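Local coordinates for protein flavin prenyltransferase PAD1, mitochondrial (Aspergillus niger, PDB 6QLG) that probably prenylates reduced FMN with a dimethylallyl group, supplying the prenyl-FMN cofactor used by the ferulic acid decarboxylase FDC1, at residues B[58-63]-B[68-73]. Numbering follows the deposited sequence.
Sequences KVLIAL and VETHLV
Leu63 sits against both Val68 and Thr70, and this is the tight end of the contact. Its backbone O takes a hydrogen bond from Val68 N (3.0 Å, N-H...O angle 162°), which ties the last turn of the helix to the residue that leads into the strand. Beside that bond, Leu63 CB lies 3.6 Å from Thr70 CG2, and its CD1 reaches the same methyl. CD2 leans the other way, onto the isopropyl group of Val68, so the two branches of Leu63 part between Thr70 and Val68. Ile43 and Val45 of the central strand 42-47 also touch Leu63, while Leu209 of helix 197-210 packs on it as well.

This is the helix-to-strand return of a right-handed beta-alpha-beta crossover, strand 42-47, helix 53-65, strand 69-74, in the Rossmann-like flavoprotein fold. Helix and strand run nearly antiparallel, at 157°, with their axes 9.1 Å apart at closest approach.

Toward the far end the fit slackens. Leu60 meets Leu72 through one methyl pair, CD1 to CD1 at 3.9 Å, the two side chains crossing at about a right angle; Leu60 CD2 comes no nearer to Thr70 CB than 4.1 Å. Along one flank a water sits beside this looser packing and bridges Leu60 O (2.7 Å) and Thr70 OG1 (2.8 Å). Thr70 serves both sides because chi1 of 55° sets OG1 between its backbone N and carbonyl carbon, facing the water, and leaves CG2 for Leu63. The side chain of Leu72 lies about 12 Å from a bound FMN.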
loop_
_atom_site.group_PDB
_atom_site.type_symbol
_atom_site.label_atom_id
_atom_site.label_comp_id
_atom_site.label_asym_id
_atom_site.label_seq_id
_atom_site.Cartn_x
_atom_site.Cartn_y
_atom_site.Cartn_z
ATOM N N LYS B 58 5.684 -28.475 28.848
ATOM C CA LYS B 58 6.809 -29.253 28.342
ATOM C C LYS B 58 7.967 -28.364 27.907
ATOM O O LYS B 58 9.121 -28.807 27.921
ATOM C CB LYS B 58 6.352 -30.148 27.192
ATOM C CG LYS B 58 5.414 -31.259 27.633
ATOM C CD LYS B 58 5.552 -32.483 26.751
ATOM C CE LYS B 58 5.375 -33.760 27.553
ATOM N NZ LYS B 58 6.527 -34.684 27.361
ATOM N N VAL B 59 7.689 -27.116 27.522
ATOM C CA VAL B 59 8.775 -26.188 27.225
ATOM C C VAL B 59 9.561 -25.872 28.492
ATOM O O VAL B 59 10.798 -25.847 28.484
ATOM C CB VAL B 59 8.227 -24.912 26.558
ATOM C CG1 VAL B 59 9.234 -23.778 26.667
ATOM C CG2 VAL B 59 7.886 -25.179 25.094
ATOM N N LEU B 60 8.859 -25.635 29.605
ATOM C CA LEU B 60 9.536 -25.356 30.867
ATOM C C LEU B 60 10.398 -26.536 31.303
ATOM O O LEU B 60 11.520 -26.351 31.789
ATOM C CB LEU B 60 8.511 -25.014 31.949
ATOM C CG LEU B 60 7.854 -23.635 31.886
ATOM C CD1 LEU B 60 6.664 -23.568 32.832
ATOM C CD2 LEU B 60 8.860 -22.546 32.212
ATOM N N ILE B 61 9.889 -27.758 31.135
ATOM C CA ILE B 61 10.651 -28.945 31.512
ATOM C C ILE B 61 11.877 -29.099 30.621
ATOM O O ILE B 61 12.975 -29.410 31.099
ATOM C CB ILE B 61 9.748 -30.192 31.457
ATOM C CG1 ILE B 61 8.658 -30.109 32.528
ATOM C CG2 ILE B 61 10.570 -31.465 31.620
ATOM C CD1 ILE B 61 7.548 -31.123 32.347
ATOM N N ALA B 62 11.715 -28.870 29.314
ATOM C CA ALA B 62 12.829 -29.037 28.386
ATOM C C ALA B 62 13.913 -27.990 28.620
ATOM O O ALA B 62 15.107 -28.295 28.522
ATOM C CB ALA B 62 12.324 -28.975 26.944
ATOM N N LEU B 63 13.518 -26.752 28.925
ATOM C CA LEU B 63 14.508 -25.704 29.158
ATOM C C LEU B 63 15.256 -25.931 30.466
ATOM O O LEU B 63 16.457 -25.648 30.556
ATOM C CB LEU B 63 13.836 -24.331 29.157
ATOM C CG LEU B 63 13.355 -23.785 27.811
ATOM C CD1 LEU B 63 12.564 -22.504 28.018
ATOM C CD2 LEU B 63 14.528 -23.550 26.873
ATOM N N VAL B 68 18.728 -23.757 31.232
ATOM C CA VAL B 68 18.291 -22.412 30.879
ATOM C C VAL B 68 17.514 -21.837 32.054
ATOM O O VAL B 68 16.619 -22.496 32.597
ATOM C CB VAL B 68 17.435 -22.421 29.601
ATOM C CG1 VAL B 68 16.706 -21.095 29.437
ATOM C CG2 VAL B 68 18.302 -22.710 28.384
ATOM N N GLU B 69 17.863 -20.617 32.458
ATOM C CA GLU B 69 17.141 -19.927 33.523
ATOM C C GLU B 69 15.823 -19.405 32.960
ATOM O O GLU B 69 15.816 -18.518 32.102
ATOM C CB GLU B 69 17.987 -18.794 34.096
ATOM C CG GLU B 69 17.279 -17.972 35.163
ATOM C CD GLU B 69 18.093 -16.776 35.611
ATOM O OE1 GLU B 69 19.286 -16.954 35.934
ATOM O OE2 GLU B 69 17.543 -15.656 35.636
ATOM N N THR B 70 14.708 -19.952 33.436
ATOM C CA THR B 70 13.395 -19.635 32.894
ATOM C C THR B 70 12.662 -18.643 33.788
ATOM O O THR B 70 12.704 -18.743 35.018
ATOM C CB THR B 70 12.548 -20.900 32.728
ATOM O OG1 THR B 70 12.471 -21.593 33.980
ATOM C CG2 THR B 70 13.161 -21.817 31.678
ATOM N N HIS B 71 11.984 -17.688 33.154
ATOM C CA HIS B 71 11.150 -16.704 33.836
ATOM C C HIS B 71 9.726 -16.877 33.326
ATOM O O HIS B 71 9.437 -16.565 32.165
ATOM C CB HIS B 71 11.665 -15.287 33.592
ATOM C CG HIS B 71 12.968 -14.995 34.268
ATOM N ND1 HIS B 71 13.072 -14.153 35.354
ATOM C CD2 HIS B 71 14.221 -15.443 34.017
ATOM C CE1 HIS B 71 14.334 -14.088 35.739
ATOM N NE2 HIS B 71 15.052 -14.862 34.945
ATOM N N LEU B 72 8.842 -17.374 34.184
ATOM C CA LEU B 72 7.494 -17.757 33.787
ATOM C C LEU B 72 6.503 -16.645 34.105
ATOM O O LEU B 72 6.537 -16.065 35.195
ATOM C CB LEU B 72 7.068 -19.047 34.487
ATOM C CG LEU B 72 5.590 -19.432 34.366
ATOM C CD1 LEU B 72 5.266 -19.892 32.953
ATOM C CD2 LEU B 72 5.222 -20.506 35.380
ATOM N N VAL B 73 5.630 -16.349 33.144
ATOM C CA VAL B 73 4.455 -15.512 33.356
ATOM C C VAL B 73 3.253 -16.264 32.801
ATOM O O VAL B 73 3.306 -16.786 31.682
ATOM C CB VAL B 73 4.584 -14.132 32.683
ATOM C CG1 VAL B 73 3.414 -13.244 33.077
ATOM C CG2 VAL B 73 5.904 -13.472 33.052
HETATM O O HOH W 1 12.060 -24.316 33.461
#